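Local coordinates for putative mannose-1-phosphate guanylyl transferase (PDB 2CU2), which probably transfers a guanylyl group from GTP to mannose 1-phosphate, yielding GDP-mannose, at residues P144-Y150 against Y172-Y178. Sequence-based numbering, arbitrary orientation.
Sequences PETEYGY and YAEALEY
Pro144, Thr146 and Tyr150 form an apolar contact with one side of the helix 172-180, laying the loop between strands 134-139 and 150-157 against that helix within the nucleotidyltransferase part of the chain. Pro144 sits among Tyr172, Ala175 and Leu176. Its CG lies 3.5 Å from CE1 of Tyr172 and its CB 3.8 Å from CB of Ala175, while CD2 of Leu176 closes in on the same CB. The rigid, compact pyrrolidine ring suits a place against an aromatic face. With CG anti to the backbone N (chi1 -174°), the Tyr172 ring reaches alongside the proline, and Pro144 CB lies over one face, toward the rim. Ala175, one turn on, has only a methyl, which lets the loop come close: the CA atoms of Pro144 and Ala175 are 4.9 Å apart. Thr146 turns its methyl to the first turn of the helix, CG2 being 3.5 Å from the backbone N of Tyr172.

Farther along, Tyr178 brings its CD2 over one face of the Tyr150 ring, 3.5 Å from CG of Tyr150, with the two planes inclined at 59°. The hydroxyl of Tyr150 turns back to its own loop: OH of Tyr150 donates to O of Glu145 at 2.6 Å, in the carbonyl plane and on a lone pair, and Trp185 NE1 hydrogen-bonds to that same tyrosine OH. Pro170 and Val167 pack against both Tyr150 and Tyr178.

Shape and apolar burial thus join loop to helix, whereas the polar end of the buried Tyr150 is satisfied by Glu145 and Trp185, bonds that would restrain its ring where Tyr178 and Ala175 meet it.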
loop_
_atom_site.group_PDB
_atom_site.type_symbol
_atom_site.label_atom_id
_atom_site.label_comp_id
_atom_site.label_asym_id
_atom_site.label_seq_id
_atom_site.Cartn_x
_atom_site.Cartn_y
_atom_site.Cartn_z
ATOM N N PRO A 144 -15.347 8.182 -25.035
ATOM C CA PRO A 144 -15.064 7.226 -26.107
ATOM C C PRO A 144 -14.492 5.936 -25.520
ATOM O O PRO A 144 -13.326 5.614 -25.749
ATOM C CB PRO A 144 -14.030 7.954 -26.970
ATOM C CG PRO A 144 -13.296 8.896 -26.017
ATOM C CD PRO A 144 -14.328 9.242 -25.007
ATOM N N GLU A 145 -15.309 5.206 -24.764
ATOM C CA GLU A 145 -14.865 3.964 -24.144
ATOM C C GLU A 145 -14.612 2.908 -25.215
ATOM O O GLU A 145 -15.485 2.623 -26.037
ATOM C CB GLU A 145 -15.914 3.462 -23.147
ATOM C CG GLU A 145 -15.489 2.212 -22.393
ATOM C CD GLU A 145 -14.115 2.351 -21.776
ATOM O OE1 GLU A 145 -13.959 3.164 -20.838
ATOM O OE2 GLU A 145 -13.188 1.655 -22.233
ATOM N N THR A 146 -13.415 2.333 -25.197
ATOM C CA THR A 146 -13.030 1.322 -26.180
ATOM C C THR A 146 -13.329 -0.119 -25.758
ATOM O O THR A 146 -13.265 -1.029 -26.583
ATOM C CB THR A 146 -11.528 1.418 -26.499
ATOM O OG1 THR A 146 -10.769 1.079 -25.330
ATOM C CG2 THR A 146 -11.170 2.836 -26.928
ATOM N N GLU A 147 -13.660 -0.330 -24.489
ATOM C CA GLU A 147 -13.943 -1.677 -24.006
ATOM C C GLU A 147 -15.416 -2.054 -24.025
ATOM O O GLU A 147 -15.777 -3.190 -23.722
ATOM C CB GLU A 147 -13.394 -1.860 -22.588
ATOM C CG GLU A 147 -11.884 -1.949 -22.530
ATOM C CD GLU A 147 -11.331 -2.995 -23.485
ATOM O OE1 GLU A 147 -11.780 -4.159 -23.431
ATOM O OE2 GLU A 147 -10.446 -2.652 -24.290
ATOM N N TYR A 148 -16.272 -1.105 -24.380
ATOM C CA TYR A 148 -17.701 -1.385 -24.425
ATOM C C TYR A 148 -18.170 -1.694 -25.833
ATOM O O TYR A 148 -17.489 -1.404 -26.824
ATOM C CB TYR A 148 -18.512 -0.187 -23.933
ATOM C CG TYR A 148 -18.327 0.188 -22.488
ATOM C CD1 TYR A 148 -17.637 -0.643 -21.609
ATOM C CD2 TYR A 148 -18.887 1.365 -21.985
ATOM C CE1 TYR A 148 -17.507 -0.315 -20.257
ATOM C CE2 TYR A 148 -18.766 1.702 -20.638
ATOM C CZ TYR A 148 -18.076 0.857 -19.783
ATOM O OH TYR A 148 -17.959 1.181 -18.456
ATOM N N GLY A 149 -19.347 -2.297 -25.905
ATOM C CA GLY A 149 -19.962 -2.568 -27.183
ATOM C C GLY A 149 -20.918 -1.401 -27.362
ATOM O O GLY A 149 -21.355 -0.803 -26.374
ATOM N N TYR A 150 -21.232 -1.061 -28.604
ATOM C CA TYR A 150 -22.148 0.034 -28.891
ATOM C C TYR A 150 -23.318 -0.483 -29.716
ATOM O O TYR A 150 -23.249 -1.576 -30.278
ATOM C CB TYR A 150 -21.435 1.149 -29.667
ATOM C CG TYR A 150 -20.400 1.911 -28.860
ATOM C CD1 TYR A 150 -19.253 1.278 -28.378
ATOM C CD2 TYR A 150 -20.568 3.271 -28.585
ATOM C CE1 TYR A 150 -18.303 1.975 -27.642
ATOM C CE2 TYR A 150 -19.620 3.981 -27.851
ATOM C CZ TYR A 150 -18.495 3.322 -27.382
ATOM O OH TYR A 150 -17.578 3.997 -26.629
ATOM N N TYR A 172 -9.930 3.840 -30.090
ATOM C CA TYR A 172 -10.274 5.135 -29.490
ATOM C C TYR A 172 -10.966 6.060 -30.509
ATOM O O TYR A 172 -12.016 6.637 -30.263
ATOM C CB TYR A 172 -9.020 5.801 -28.892
ATOM C CG TYR A 172 -9.380 7.060 -28.158
ATOM C CD1 TYR A 172 -9.663 7.024 -26.790
ATOM C CD2 TYR A 172 -9.341 8.294 -28.809
ATOM C CE1 TYR A 172 -9.914 8.201 -26.091
ATOM C CE2 TYR A 172 -9.601 9.471 -28.116
ATOM C CZ TYR A 172 -9.903 9.427 -26.766
ATOM O OH TYR A 172 -10.174 10.593 -26.069
ATOM N N ALA A 173 -10.314 6.203 -31.683
ATOM C CA ALA A 173 -10.860 7.102 -32.702
ATOM C C ALA A 173 -12.222 6.630 -33.228
ATOM O O ALA A 173 -13.099 7.414 -33.565
ATOM C CB ALA A 173 -9.859 7.193 -33.858
ATOM N N GLU A 174 -12.364 5.295 -33.338
ATOM C CA GLU A 174 -13.633 4.753 -33.823
ATOM C C GLU A 174 -14.773 4.999 -32.828
ATOM O O GLU A 174 -15.923 5.221 -33.188
ATOM C CB GLU A 174 -13.451 3.256 -34.108
ATOM C CG GLU A 174 -12.772 3.022 -35.460
ATOM C CD GLU A 174 -12.353 1.575 -35.622
ATOM O OE1 GLU A 174 -11.754 1.257 -36.639
ATOM O OE2 GLU A 174 -12.633 0.772 -34.738
ATOM N N ALA A 175 -14.424 4.927 -31.529
ATOM C CA ALA A 175 -15.429 5.198 -30.506
ATOM C C ALA A 175 -15.963 6.632 -30.613
ATOM O O ALA A 175 -17.147 6.900 -30.450
ATOM C CB ALA A 175 -14.800 4.975 -29.129
ATOM N N LEU A 176 -15.023 7.576 -30.854
ATOM C CA LEU A 176 -15.425 8.969 -31.047
ATOM C C LEU A 176 -16.433 9.103 -32.193
ATOM O O LEU A 176 -17.393 9.859 -32.132
ATOM C CB LEU A 176 -14.182 9.796 -31.408
ATOM C CG LEU A 176 -13.286 10.178 -30.222
ATOM C CD1 LEU A 176 -11.998 10.852 -30.683
ATOM C CD2 LEU A 176 -13.910 11.164 -29.239
ATOM N N GLU A 177 -16.140 8.379 -33.297
ATOM C CA GLU A 177 -17.036 8.436 -34.456
ATOM C C GLU A 177 -18.415 7.846 -34.129
ATOM O O GLU A 177 -19.450 8.325 -34.581
ATOM C CB GLU A 177 -16.417 7.656 -35.627
ATOM C CG GLU A 177 -15.562 8.514 -36.567
ATOM C CD GLU A 177 -16.424 9.531 -37.286
ATOM O OE1 GLU A 177 -16.035 10.687 -37.339
ATOM O OE2 GLU A 177 -17.444 9.148 -37.852
ATOM N N TYR A 178 -18.399 6.728 -33.358
ATOM C CA TYR A 178 -19.662 6.114 -32.942
ATOM C C TYR A 178 -20.535 7.150 -32.223
ATOM O O TYR A 178 -21.739 7.261 -32.418
ATOM C CB TYR A 178 -19.365 4.980 -31.947
ATOM C CG TYR A 178 -18.868 3.709 -32.571
ATOM C CD1 TYR A 178 -18.780 3.553 -33.955
ATOM C CD2 TYR A 178 -18.495 2.651 -31.740
ATOM C CE1 TYR A 178 -18.312 2.350 -34.488
ATOM C CE2 TYR A 178 -18.041 1.450 -32.267
ATOM C CZ TYR A 178 -17.952 1.294 -33.638
ATOM O OH TYR A 178 -17.498 0.102 -34.175
#